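PDB 6EU6: ammonium transporter from Kuenenia stuttgartiensis, which probably senses ammonium at the membrane as the ammonium-transporter-like part of a sensor histidine kinase. Local coordinates for residues Leu237-Thr242 with Ser284-Pro289; Ala16-Phe21 with Phe98-Phe103; Gly267-Ala272 with Ala303-Glu307; Ile134-Phe139 with Trp370-Gly375; Met66-Ser70 with Leu147-Thr153. All blocks are in the same frame, centred on the assembly; numbering follows the deposited sequence.

Interaction 1 of 5, residues Leu237-Thr242 with Ser284-Pro289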
# COMPACT_ATOMS: atom_id res chain seq x y z
N LEU A 237 0.13 -17.90 -11.96
CA LEU A 237 -1.12 -18.25 -12.62
C LEU A 237 -2.28 -17.70 -11.82
O LEU A 237 -3.20 -17.14 -12.41
CB LEU A 237 -1.24 -19.79 -12.80
CG LEU A 237 -2.59 -20.35 -13.30
CD1 LEU A 237 -2.91 -19.79 -14.64
CD2 LEU A 237 -2.48 -21.89 -13.34
N VAL A 238 -2.24 -17.91 -10.50
CA VAL A 238 -3.38 -17.52 -9.65
C VAL A 238 -3.55 -15.98 -9.73
O VAL A 238 -4.65 -15.45 -9.82
CB VAL A 238 -3.12 -17.93 -8.22
CG1 VAL A 238 -4.11 -17.26 -7.28
CG2 VAL A 238 -3.23 -19.45 -8.16
N ILE A 239 -2.41 -15.29 -9.61
CA ILE A 239 -2.47 -13.80 -9.62
C ILE A 239 -2.88 -13.23 -10.96
O ILE A 239 -3.65 -12.30 -11.02
CB ILE A 239 -1.13 -13.28 -9.11
CG1 ILE A 239 -1.16 -13.55 -7.60
CG2 ILE A 239 -0.98 -11.79 -9.40
CD1 ILE A 239 -0.00 -13.15 -6.76
N LEU A 240 -2.36 -13.80 -12.04
CA LEU A 240 -2.77 -13.44 -13.38
C LEU A 240 -4.26 -13.69 -13.57
O LEU A 240 -4.99 -12.81 -14.01
CB LEU A 240 -1.95 -14.20 -14.42
CG LEU A 240 -2.37 -13.91 -15.88
CD1 LEU A 240 -2.16 -12.41 -16.24
CD2 LEU A 240 -1.67 -14.79 -16.91
N ASN A 241 -4.76 -14.84 -13.12
CA ASN A 241 -6.18 -15.05 -13.24
C ASN A 241 -6.97 -14.06 -12.41
O ASN A 241 -8.06 -13.62 -12.82
CB ASN A 241 -6.58 -16.47 -12.79
CG ASN A 241 -6.14 -17.54 -13.74
OD1 ASN A 241 -5.85 -17.29 -14.94
ND2 ASN A 241 -6.05 -18.76 -13.21
N THR A 242 -6.50 -13.73 -11.19
CA THR A 242 -7.23 -12.77 -10.40
C THR A 242 -7.33 -11.43 -11.16
O THR A 242 -8.35 -10.84 -11.23
CB THR A 242 -6.50 -12.62 -9.05
OG1 THR A 242 -6.53 -13.89 -8.40
CG2 THR A 242 -7.16 -11.58 -8.19
N SER A 284 -9.40 -19.51 -8.62
CA SER A 284 -8.28 -18.94 -9.37
C SER A 284 -7.10 -19.90 -9.52
O SER A 284 -6.27 -19.69 -10.39
CB SER A 284 -7.82 -17.60 -8.76
OG SER A 284 -7.51 -17.85 -7.43
N ASN A 285 -6.99 -20.96 -8.70
CA ASN A 285 -5.90 -21.91 -8.83
C ASN A 285 -6.19 -23.02 -9.86
O ASN A 285 -5.29 -23.80 -10.19
CB ASN A 285 -5.64 -22.59 -7.50
CG ASN A 285 -6.86 -23.40 -7.00
OD1 ASN A 285 -8.03 -23.01 -7.15
ND2 ASN A 285 -6.58 -24.53 -6.41
N MET A 286 -7.40 -23.08 -10.39
CA MET A 286 -7.82 -24.25 -11.18
C MET A 286 -8.37 -23.96 -12.51
O MET A 286 -8.83 -24.88 -13.20
CB MET A 286 -8.80 -25.15 -10.39
CG MET A 286 -10.06 -24.54 -9.87
SD MET A 286 -11.00 -25.54 -8.62
CE MET A 286 -9.77 -25.87 -7.48
N VAL A 287 -8.30 -22.70 -12.92
CA VAL A 287 -8.82 -22.26 -14.22
C VAL A 287 -7.68 -21.67 -15.02
O VAL A 287 -6.63 -21.38 -14.48
CB VAL A 287 -9.99 -21.26 -14.11
CG1 VAL A 287 -11.09 -21.83 -13.23
CG2 VAL A 287 -9.57 -19.87 -13.57
N THR A 288 -7.90 -21.57 -16.32
CA THR A 288 -6.98 -20.92 -17.26
C THR A 288 -7.28 -19.41 -17.32
O THR A 288 -8.38 -18.96 -16.99
CB THR A 288 -7.16 -21.50 -18.73
OG1 THR A 288 -8.49 -21.21 -19.19
CG2 THR A 288 -6.89 -23.02 -18.82
N PRO A 289 -6.33 -18.61 -17.81
CA PRO A 289 -6.62 -17.20 -17.89
C PRO A 289 -7.84 -16.86 -18.76
O PRO A 289 -8.60 -15.96 -18.38
CB PRO A 289 -5.35 -16.61 -18.49
CG PRO A 289 -4.28 -17.55 -18.08
CD PRO A 289 -4.93 -18.92 -18.13

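Interaction 2 of 5, residues Ala16-Phe21 with Phe98-Phe103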
# COMPACT_ATOMS: atom_id res chain seq x y z
N ALA A 16 1.39 -12.47 1.85
CA ALA A 16 0.00 -12.46 1.38
C ALA A 16 -0.92 -12.04 2.47
O ALA A 16 -1.85 -11.29 2.23
CB ALA A 16 -0.37 -13.84 0.86
N ALA A 17 -0.68 -12.50 3.69
CA ALA A 17 -1.55 -12.13 4.77
C ALA A 17 -1.51 -10.60 5.02
O ALA A 17 -2.53 -9.94 5.31
CB ALA A 17 -1.21 -12.89 6.03
N CYS A 18 -0.34 -10.06 4.95
CA CYS A 18 -0.18 -8.63 5.12
C CYS A 18 -0.90 -7.89 3.98
O CYS A 18 -1.50 -6.83 4.19
CB CYS A 18 1.28 -8.22 5.16
SG CYS A 18 2.19 -8.85 6.58
N MET A 19 -0.85 -8.43 2.76
CA MET A 19 -1.57 -7.77 1.66
C MET A 19 -3.08 -7.79 1.94
O MET A 19 -3.83 -6.85 1.65
CB MET A 19 -1.26 -8.45 0.32
CG MET A 19 0.17 -8.38 -0.09
SD MET A 19 0.65 -9.41 -1.46
CE MET A 19 -0.28 -8.64 -2.82
N VAL A 20 -3.56 -8.92 2.43
CA VAL A 20 -4.98 -9.03 2.83
C VAL A 20 -5.35 -8.12 3.99
O VAL A 20 -6.44 -7.50 4.03
CB VAL A 20 -5.33 -10.49 3.19
CG1 VAL A 20 -6.77 -10.59 3.71
CG2 VAL A 20 -5.15 -11.38 1.94
N PHE A 21 -4.42 -7.91 4.93
CA PHE A 21 -4.68 -6.91 5.97
C PHE A 21 -4.97 -5.53 5.34
O PHE A 21 -5.81 -4.77 5.78
CB PHE A 21 -3.47 -6.79 6.96
CG PHE A 21 -3.68 -5.77 7.99
CD1 PHE A 21 -4.36 -6.08 9.17
CD2 PHE A 21 -3.23 -4.49 7.80
CE1 PHE A 21 -4.52 -5.10 10.16
CE2 PHE A 21 -3.44 -3.50 8.77
CZ PHE A 21 -4.10 -3.81 9.94
N PHE A 98 -2.30 -16.40 11.05
CA PHE A 98 -2.51 -15.00 10.80
C PHE A 98 -3.24 -14.79 9.48
O PHE A 98 -4.10 -13.91 9.38
CB PHE A 98 -1.19 -14.23 10.82
CG PHE A 98 -1.38 -12.74 10.66
CD1 PHE A 98 -2.24 -12.02 11.51
CD2 PHE A 98 -0.81 -12.07 9.60
CE1 PHE A 98 -2.50 -10.67 11.31
CE2 PHE A 98 -1.05 -10.71 9.41
CZ PHE A 98 -1.88 -10.01 10.27
N PHE A 99 -2.84 -15.57 8.48
CA PHE A 99 -3.54 -15.62 7.19
C PHE A 99 -5.04 -15.86 7.34
O PHE A 99 -5.86 -15.10 6.83
CB PHE A 99 -2.87 -16.63 6.29
CG PHE A 99 -3.36 -16.61 4.85
CD1 PHE A 99 -2.93 -15.65 3.96
CD2 PHE A 99 -4.25 -17.55 4.40
CE1 PHE A 99 -3.38 -15.65 2.60
CE2 PHE A 99 -4.68 -17.56 3.06
CZ PHE A 99 -4.27 -16.58 2.16
N GLN A 100 -5.39 -16.82 8.17
CA GLN A 100 -6.79 -17.11 8.34
C GLN A 100 -7.42 -16.01 9.20
O GLN A 100 -8.58 -15.75 9.03
CB GLN A 100 -6.99 -18.49 8.98
CG GLN A 100 -6.49 -19.68 8.14
CD GLN A 100 -7.27 -19.79 6.82
OE1 GLN A 100 -8.40 -19.40 6.74
NE2 GLN A 100 -6.61 -20.29 5.78
N MET A 101 -6.68 -15.36 10.13
CA MET A 101 -7.26 -14.26 10.87
C MET A 101 -7.68 -13.11 9.95
O MET A 101 -8.76 -12.54 10.11
CB MET A 101 -6.27 -13.74 11.95
CG MET A 101 -6.80 -12.59 12.78
SD MET A 101 -5.57 -12.07 14.02
CE MET A 101 -5.83 -13.45 15.12
N VAL A 102 -6.81 -12.75 9.01
CA VAL A 102 -7.17 -11.64 8.15
C VAL A 102 -8.32 -12.05 7.18
O VAL A 102 -9.10 -11.21 6.75
CB VAL A 102 -5.96 -11.00 7.43
CG1 VAL A 102 -5.00 -10.42 8.48
CG2 VAL A 102 -5.21 -11.96 6.55
N PHE A 103 -8.40 -13.33 6.78
CA PHE A 103 -9.64 -13.82 6.13
C PHE A 103 -10.91 -13.55 6.96
O PHE A 103 -11.91 -13.04 6.47
CB PHE A 103 -9.49 -15.32 5.76
CG PHE A 103 -8.83 -15.55 4.43
CD1 PHE A 103 -7.80 -14.76 4.00
CD2 PHE A 103 -9.21 -16.62 3.66
CE1 PHE A 103 -7.19 -14.97 2.78
CE2 PHE A 103 -8.66 -16.79 2.40
CZ PHE A 103 -7.63 -16.00 1.98

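Interaction 3 of 5, residues Gly267-Ala272 with Ala303-Glu307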
# COMPACT_ATOMS: atom_id res chain seq x y z
N GLY A 267 -20.58 3.83 -9.74
CA GLY A 267 -20.99 2.90 -8.68
C GLY A 267 -21.06 1.47 -9.20
O GLY A 267 -20.49 0.55 -8.62
N SER A 268 -21.70 1.32 -10.34
CA SER A 268 -21.93 0.01 -10.94
C SER A 268 -20.66 -0.53 -11.53
O SER A 268 -20.49 -1.74 -11.57
CB SER A 268 -23.04 0.06 -12.00
OG SER A 268 -24.23 0.26 -11.30
N LEU A 269 -19.78 0.34 -12.04
CA LEU A 269 -18.51 -0.15 -12.56
C LEU A 269 -17.67 -0.76 -11.41
O LEU A 269 -17.07 -1.82 -11.56
CB LEU A 269 -17.74 0.99 -13.20
CG LEU A 269 -16.30 0.66 -13.59
CD1 LEU A 269 -16.28 -0.31 -14.74
CD2 LEU A 269 -15.58 1.94 -13.98
N PHE A 270 -17.64 -0.08 -10.26
CA PHE A 270 -16.92 -0.64 -9.11
C PHE A 270 -17.52 -1.92 -8.66
O PHE A 270 -16.81 -2.92 -8.41
CB PHE A 270 -16.96 0.32 -7.87
CG PHE A 270 -16.35 1.70 -8.09
CD1 PHE A 270 -15.17 1.87 -8.71
CD2 PHE A 270 -16.96 2.81 -7.57
CE1 PHE A 270 -14.61 3.12 -8.93
CE2 PHE A 270 -16.41 4.06 -7.77
CZ PHE A 270 -15.21 4.21 -8.42
N THR A 271 -18.85 -1.94 -8.55
CA THR A 271 -19.55 -3.18 -8.15
C THR A 271 -19.10 -4.35 -9.01
O THR A 271 -18.86 -5.42 -8.52
CB THR A 271 -21.09 -2.98 -8.22
OG1 THR A 271 -21.44 -1.98 -7.31
CG2 THR A 271 -21.85 -4.25 -7.88
N ALA A 272 -19.05 -4.14 -10.32
CA ALA A 272 -18.75 -5.21 -11.18
C ALA A 272 -17.29 -5.73 -11.00
O ALA A 272 -17.05 -6.93 -11.04
CB ALA A 272 -19.02 -4.79 -12.60
N ALA A 303 -23.69 -9.22 -11.65
CA ALA A 303 -23.62 -8.51 -10.37
C ALA A 303 -24.35 -7.15 -10.44
O ALA A 303 -24.98 -6.73 -9.48
CB ALA A 303 -22.19 -8.33 -9.93
N ILE A 304 -24.26 -6.50 -11.59
CA ILE A 304 -24.92 -5.23 -11.80
C ILE A 304 -26.45 -5.47 -11.87
O ILE A 304 -27.19 -4.64 -11.33
CB ILE A 304 -24.44 -4.57 -13.11
CG1 ILE A 304 -23.00 -4.09 -12.92
CG2 ILE A 304 -25.33 -3.40 -13.51
CD1 ILE A 304 -22.38 -3.66 -14.24
N ILE A 305 -26.88 -6.59 -12.47
CA ILE A 305 -28.30 -6.89 -12.55
C ILE A 305 -28.78 -7.09 -11.12
O ILE A 305 -29.81 -6.55 -10.68
CB ILE A 305 -28.56 -8.09 -13.43
CG1 ILE A 305 -28.31 -7.68 -14.90
CG2 ILE A 305 -30.00 -8.63 -13.23
CD1 ILE A 305 -28.14 -8.83 -15.86
N ALA A 306 -28.04 -7.91 -10.39
CA ALA A 306 -28.34 -8.15 -9.00
C ALA A 306 -28.37 -6.93 -8.14
O ALA A 306 -29.28 -6.77 -7.30
CB ALA A 306 -27.43 -9.19 -8.42
N GLU A 307 -27.42 -6.03 -8.33
CA GLU A 307 -27.39 -4.84 -7.53
C GLU A 307 -28.70 -4.02 -7.70
O GLU A 307 -29.28 -3.56 -6.71
CB GLU A 307 -26.22 -3.99 -7.98
CG GLU A 307 -26.15 -2.60 -7.46
CD GLU A 307 -25.00 -1.78 -8.11
OE1 GLU A 307 -24.93 -1.58 -9.35
OE2 GLU A 307 -24.12 -1.36 -7.36

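Interaction 4 of 5, residues Ile134-Phe139 with Trp370-Gly375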
# COMPACT_ATOMS: atom_id res chain seq x y z
N ILE A 134 -19.06 -17.28 15.66
CA ILE A 134 -20.09 -18.30 15.35
C ILE A 134 -20.28 -18.59 13.87
O ILE A 134 -19.88 -19.65 13.37
CB ILE A 134 -21.43 -17.93 16.04
CG1 ILE A 134 -21.22 -18.12 17.56
CG2 ILE A 134 -22.54 -18.90 15.62
CD1 ILE A 134 -21.98 -17.19 18.35
N ILE A 135 -20.86 -17.65 13.16
CA ILE A 135 -21.27 -17.89 11.76
C ILE A 135 -20.08 -18.28 10.90
O ILE A 135 -20.06 -19.36 10.27
CB ILE A 135 -22.03 -16.69 11.15
CG1 ILE A 135 -23.29 -16.40 11.97
CG2 ILE A 135 -22.33 -16.88 9.69
CD1 ILE A 135 -24.04 -15.19 11.48
N TYR A 136 -19.06 -17.39 10.88
CA TYR A 136 -17.92 -17.62 9.94
C TYR A 136 -17.10 -18.88 10.25
O TYR A 136 -16.84 -19.71 9.35
CB TYR A 136 -17.04 -16.34 9.87
CG TYR A 136 -15.82 -16.53 9.09
CD1 TYR A 136 -15.86 -16.54 7.71
CD2 TYR A 136 -14.61 -16.80 9.72
CE1 TYR A 136 -14.73 -16.79 6.98
CE2 TYR A 136 -13.44 -17.08 9.00
CZ TYR A 136 -13.50 -17.04 7.60
OH TYR A 136 -12.35 -17.25 6.84
N PRO A 137 -16.60 -19.01 11.48
CA PRO A 137 -15.74 -20.14 11.69
C PRO A 137 -16.45 -21.55 11.67
O PRO A 137 -15.83 -22.53 11.30
CB PRO A 137 -15.14 -19.89 13.09
CG PRO A 137 -16.19 -19.10 13.80
CD PRO A 137 -16.87 -18.26 12.72
N ILE A 138 -17.72 -21.62 12.02
CA ILE A 138 -18.42 -22.92 11.95
C ILE A 138 -18.68 -23.34 10.50
O ILE A 138 -18.31 -24.44 10.11
CB ILE A 138 -19.73 -22.90 12.78
CG1 ILE A 138 -19.36 -22.83 14.25
CG2 ILE A 138 -20.56 -24.15 12.48
CD1 ILE A 138 -20.48 -22.43 15.19
N PHE A 139 -19.22 -22.45 9.68
CA PHE A 139 -19.22 -22.71 8.22
C PHE A 139 -17.84 -22.99 7.66
O PHE A 139 -17.66 -23.88 6.84
CB PHE A 139 -19.94 -21.63 7.38
CG PHE A 139 -20.11 -22.02 5.94
CD1 PHE A 139 -19.09 -21.78 5.00
CD2 PHE A 139 -21.24 -22.70 5.51
CE1 PHE A 139 -19.24 -22.19 3.66
CE2 PHE A 139 -21.38 -23.14 4.16
CZ PHE A 139 -20.38 -22.85 3.24
N TRP A 370 -27.51 -20.74 6.68
CA TRP A 370 -26.81 -20.54 7.92
C TRP A 370 -26.58 -19.04 8.25
O TRP A 370 -26.92 -18.58 9.33
CB TRP A 370 -25.49 -21.29 7.81
CG TRP A 370 -24.50 -21.18 9.02
CD1 TRP A 370 -23.24 -20.54 9.02
CD2 TRP A 370 -24.63 -21.80 10.29
NE1 TRP A 370 -22.63 -20.72 10.25
CE2 TRP A 370 -23.47 -21.45 11.05
CE3 TRP A 370 -25.64 -22.54 10.91
CZ2 TRP A 370 -23.27 -21.90 12.37
CZ3 TRP A 370 -25.43 -22.99 12.23
CH2 TRP A 370 -24.26 -22.66 12.94
N SER A 371 -25.96 -18.28 7.32
CA SER A 371 -25.55 -16.93 7.59
C SER A 371 -26.71 -15.94 7.53
O SER A 371 -26.89 -15.14 8.45
CB SER A 371 -24.32 -16.51 6.68
OG SER A 371 -23.98 -15.17 6.98
N PHE A 372 -27.56 -16.01 6.51
CA PHE A 372 -28.75 -15.16 6.54
C PHE A 372 -29.67 -15.58 7.70
O PHE A 372 -30.18 -14.74 8.41
CB PHE A 372 -29.47 -15.27 5.23
CG PHE A 372 -30.62 -14.35 5.12
CD1 PHE A 372 -30.41 -12.99 4.90
CD2 PHE A 372 -31.93 -14.85 5.24
CE1 PHE A 372 -31.47 -12.11 4.88
CE2 PHE A 372 -33.00 -13.97 5.20
CZ PHE A 372 -32.77 -12.60 4.99
N GLY A 373 -29.94 -16.86 7.89
CA GLY A 373 -30.86 -17.25 8.95
C GLY A 373 -30.39 -16.95 10.37
O GLY A 373 -31.13 -16.38 11.18
N LEU A 374 -29.17 -17.30 10.69
CA LEU A 374 -28.63 -16.87 11.98
C LEU A 374 -28.48 -15.35 12.13
O LEU A 374 -28.58 -14.80 13.24
CB LEU A 374 -27.31 -17.49 12.29
CG LEU A 374 -27.34 -18.90 12.83
CD1 LEU A 374 -25.91 -19.43 13.06
CD2 LEU A 374 -28.11 -18.92 14.17
N GLY A 375 -28.21 -14.68 11.03
CA GLY A 375 -28.10 -13.25 11.08
C GLY A 375 -29.43 -12.63 11.35
O GLY A 375 -29.51 -11.69 12.20

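Interaction 5 of 5, residues Met66-Ser70 with Leu147-Thr153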
# COMPACT_ATOMS: atom_id res chain seq x y z
N MET A 66 -13.03 -23.25 13.76
CA MET A 66 -12.90 -23.42 12.33
C MET A 66 -11.92 -24.55 11.95
O MET A 66 -12.17 -25.35 11.06
CB MET A 66 -12.37 -22.11 11.70
CG MET A 66 -12.36 -22.15 10.17
SD MET A 66 -12.50 -20.41 9.56
CE MET A 66 -12.32 -20.65 7.77
N PHE A 67 -10.78 -24.59 12.62
CA PHE A 67 -9.69 -25.46 12.22
C PHE A 67 -9.24 -26.49 13.29
O PHE A 67 -8.39 -27.35 12.96
CB PHE A 67 -8.46 -24.61 11.83
CG PHE A 67 -8.67 -23.86 10.54
CD1 PHE A 67 -8.77 -24.54 9.30
CD2 PHE A 67 -8.82 -22.50 10.56
CE1 PHE A 67 -9.03 -23.81 8.12
CE2 PHE A 67 -8.99 -21.78 9.39
CZ PHE A 67 -9.14 -22.43 8.19
N GLY A 68 -9.76 -26.39 14.51
CA GLY A 68 -9.39 -27.31 15.56
C GLY A 68 -10.00 -28.70 15.33
O GLY A 68 -10.63 -29.01 14.30
N LYS A 69 -9.79 -29.54 16.33
CA LYS A 69 -10.01 -30.94 16.17
C LYS A 69 -11.49 -31.08 15.97
O LYS A 69 -12.31 -30.55 16.71
CB LYS A 69 -9.44 -31.68 17.37
CG LYS A 69 -9.85 -33.14 17.51
CD LYS A 69 -9.36 -33.64 18.88
CE LYS A 69 -9.98 -34.97 19.27
NZ LYS A 69 -9.53 -36.11 18.41
N SER A 70 -11.84 -31.79 14.91
CA SER A 70 -13.22 -31.83 14.46
C SER A 70 -14.10 -32.73 15.33
O SER A 70 -13.78 -33.88 15.52
CB SER A 70 -13.34 -32.35 13.02
OG SER A 70 -14.72 -32.29 12.65
N LEU A 147 -8.15 -28.57 6.71
CA LEU A 147 -6.93 -27.93 6.12
C LEU A 147 -5.74 -27.91 7.08
O LEU A 147 -4.61 -27.90 6.67
CB LEU A 147 -7.25 -26.48 5.73
CG LEU A 147 -6.41 -25.64 4.77
CD1 LEU A 147 -6.42 -26.23 3.38
CD2 LEU A 147 -7.05 -24.24 4.76
N PHE A 148 -5.99 -27.79 8.37
CA PHE A 148 -4.89 -27.56 9.31
C PHE A 148 -4.62 -28.79 10.20
O PHE A 148 -3.45 -29.20 10.33
CB PHE A 148 -5.20 -26.35 10.22
CG PHE A 148 -4.05 -25.93 11.06
CD1 PHE A 148 -2.93 -25.32 10.50
CD2 PHE A 148 -4.04 -26.22 12.41
CE1 PHE A 148 -1.86 -24.94 11.30
CE2 PHE A 148 -2.97 -25.85 13.22
CZ PHE A 148 -1.88 -25.19 12.67
N SER A 149 -5.66 -29.32 10.85
CA SER A 149 -5.56 -30.36 11.90
C SER A 149 -5.48 -31.69 11.15
O SER A 149 -6.16 -31.88 10.11
CB SER A 149 -6.75 -30.34 12.86
OG SER A 149 -6.63 -29.33 13.85
N PRO A 150 -4.64 -32.62 11.67
CA PRO A 150 -4.36 -33.90 10.96
C PRO A 150 -5.59 -34.81 10.84
O PRO A 150 -6.38 -34.87 11.76
CB PRO A 150 -3.29 -34.56 11.83
CG PRO A 150 -3.53 -34.02 13.20
CD PRO A 150 -4.04 -32.60 13.02
N ASP A 151 -5.80 -35.42 9.67
CA ASP A 151 -6.73 -36.55 9.54
C ASP A 151 -8.17 -36.24 9.86
O ASP A 151 -8.77 -37.00 10.61
CB ASP A 151 -6.31 -37.71 10.45
CG ASP A 151 -4.86 -38.12 10.25
OD1 ASP A 151 -4.48 -38.36 9.08
OD2 ASP A 151 -4.10 -38.19 11.27
N GLN A 152 -8.74 -35.17 9.29
CA GLN A 152 -10.14 -34.83 9.58
C GLN A 152 -10.72 -34.07 8.43
O GLN A 152 -9.99 -33.68 7.53
CB GLN A 152 -10.25 -33.99 10.85
CG GLN A 152 -9.63 -32.60 10.72
CD GLN A 152 -9.80 -31.80 11.98
OE1 GLN A 152 -9.58 -32.32 13.08
NE2 GLN A 152 -10.23 -30.54 11.84
N THR A 153 -12.02 -33.83 8.47
CA THR A 153 -12.63 -33.01 7.47
C THR A 153 -13.93 -32.40 7.96
O THR A 153 -14.49 -32.79 8.98
CB THR A 153 -12.86 -33.83 6.19
OG1 THR A 153 -13.18 -32.95 5.13
CG2 THR A 153 -14.02 -34.82 6.36
O HOH W 1 -8.21 -28.22 10.24

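Interaction 1 of 5, residues Leu237-Thr242 with Ser284-Pro289
Asn241 on helix 234-261 holds the loop Ser284-Pro289, which leads into helix 289-312, in a buried helix-to-loop contact made mainly by one side-chain amide. Its ND2 donates twice: to Ser284 O at 3.0 Å, nearly straight (160°) and with the oxygen in the amide plane, and to Val287 O, also 3.0 Å from ND2 but more bent (136°), with the donor standing above that carbonyl's plane. The two bonds grip both arms of the bend in the loop and fix the rotation of the amide. Asn241 OD1 lies 3.1 Å from Pro289 CA, beside a proline nitrogen that has no hydrogen to give. Apolar groups flank the clamp. The side chains of Leu237 and Leu240 each cross that of Pro289 at about a right angle, Leu240 CD2 lying 4.0 Å from Pro289 CG. Val238 has CG1 anti to the backbone N (chi1 167°), which lays it 3.5 Å from Ser284 OG, while CG2 covers Asn285 CA. Tyr94 of the second subunit packs on Leu237 and Leu240, and its Phe59 on Pro289. Such a loop, pinned to a transmembrane helix beside a subunit interface, fits the trimeric assembly of the ammonium transporter family.

Interaction 2 of 5, residues Ala16-Phe21 with Phe98-Phe103
Ala17 and Val20 meet Phe98, Phe99 and Val102 where two transmembrane helices of the ammonium transporter bundle, 2-34 and 93-114, run nearly parallel. Their short segments make an angle of 19°, with axes 8.8 Å apart, and no hydrogen bond joins them, so the contact is apolar and buried. The small Ala17 permits the closeness: its CA comes within 4.7 Å of Phe99 CA, and its methyl sits between two aromatic side chains. Ala17 CB lies 3.7 Å from Phe98 CD2, coming in obliquely, and 3.9 Å from Phe99 CD1, where it meets the ring at its edge. Phe98 and Phe99 both carry CG anti to the backbone N (chi1 -176° and -170°), yet their rings diverge from consecutive residues to flank the same methyl. Ala16, the residue before, sets its CB against Phe99 CE1. One face of the Phe99 ring is met within its own helix by Phe103 CD1, offset toward the rim. Phe221 of the third subunit packs edge-to-face with both Phe21 and Phe98. One turn on from Ala17, the valines cross at a slant: Val102 CG2 rests 3.6 Å from Ala17 O and makes the nearest side-chain approach of the pair, 3.5 Å from Val20 CG1.

Interaction 3 of 5, residues Gly267-Ala272 with Ala303-Glu307
Glu307 joins helix 289-312 to helix 266-280 by spreading its carboxylate over two hydroxyls, a polar helix-helix crossing inside the ammonium transporter bundle. Ser268 OG donates to Glu307 OE1 at 2.8 Å, reaching it on the syn side and 21° out of the carboxylate plane. The other oxygen, OE2, lies 2.8 Å from Thr271 OG1, but that hydroxyl is also near Gly267 O, and one proton cannot serve both. Ser321 OG is a further direct partner of Glu307 OE2. An extended chain, with CG anti to the backbone N (chi1 169°), carries the carboxylate across the space between helices whose segments are inclined at 124°, with axes 9.3 Å apart. In the second shell, Arg261 NH1 bonds Ser268 OG, so Arg261 probably helps to orient the serine hydroxyl. An arginine one hydroxyl away would probably also help to keep Glu307 charged. An alanine in place of Glu307 would probably leave Ser268 OG without its acceptor across the crossing, take one possible partner from Thr271 OG1 and the partner from Ser321, and open a gap between the helices. Beside this polar bridge runs an apolar edge, where Ile304 packs against helix 266-280: its CG1 is 3.7 Å from Ser268 O, and Ile304 CD1 lies 3.9 Å from Ala272 CB.

Interaction 4 of 5, residues Ile134-Phe139 with Trp370-Gly375
Trp370 turns the edge of its indole to the backbone of helix 121-144. Its NE1 donates to Ile135 O at 2.9 Å and 156°, with the oxygen exactly in the ring plane and the donor on a lone pair in the carbonyl plane. With CG anti to the backbone N (chi1 177°), the ring reaches across to this carbonyl, which also accepts the long helical bond from Phe139 N at 3.3 Å. Pro137 kinks the helix here. The benzene end of the indole is crossed at about a right angle by Ile138, whose CG2 lies 3.5 Å from Trp370 CZ2, and Phe139 CB comes obliquely to within 3.8 Å of Trp370 CD1. Leu374, one turn along the tryptophan's own helix, lays CD1 over one face of the ring, offset toward the rim. The side chain of Ile135 is a knob in the hole formed by Trp370, Ser371, Leu374 and Gly375: CG2 sits 3.6 Å from Ser371 OG, and the side chains of Ile135 and Leu374 slide past each other in opposite directions. Ser371 OG is itself bonded to Ile173 O. A leucine at Trp370 would probably cost Ile135 O its cross-helix donor and open a gap beside Ile138. The segments run nearly antiparallel (153°), giving a knob-into-hole contact between two transmembrane helices of the ammonium transporter fold.

Interaction 5 of 5, residues Met66-Ser70 with Leu147-Thr153
Phe67 and Phe148 are matched across the contact, CA atoms 6.0 Å apart, as the chain leaves helical geometry at Gly68 and extends alongside the loop Leu147-Thr153 as far as Ser70 and Gln152. Phe67 O, at the end of the helix, is met by Ser149 OG at 2.8 Å, in the carbonyl plane. A water 2.9 Å from Phe67 O donates to it and accepts from Ser149 N. The Phe67 side chain lies beside Leu147, with CE1 3.9 Å from Leu147 CD2, while Phe148 crosses it at about a right angle. The contact thus closes off the C-terminal end of transmembrane helix 40-67 in the ammonium transporter fold, with side chains of a loop serving the carbonyl of its last residue and that of the glycine after it. Gln152, its chain extended beyond CG, brings a flat amide to the backbone of Gly68-Ser70: NE2 donates to Gly68 O at 2.9 Å, almost straight (175°), and OE1 accepts from Ser70 N at 3.0 Å, the donor standing above the carbonyl plane. Two bonds thereby fix the rotation of the amide, whose NE2 also reaches Gly145 O. Ser70 OG is turned to His141 NE2, and Ser70 CB packs 3.7 Å from Gln152 CD.

In the fold
From the N terminus, interaction 2 opens first, on helix 2-34, and closes on helix 93-114. Interaction 5 starts within that loop, at the end of helix 40-67, and closes beyond it at residues 147-153, so the two cross; they touch through Gln100, which packs on Phe67 and Leu147. Interaction 4 begins on helix 121-144, crossing interaction 5, and closes only on helix 353-385. Tyr136 packs on Phe103 and on Met66, so these three form one connected region. Nested within interaction 4, interaction 1 ties helix 234-261 to the loop before helix 289-312, and interaction 3 ties helix 266-280 to helix 289-312; they cross without touching, and both border the second subunit.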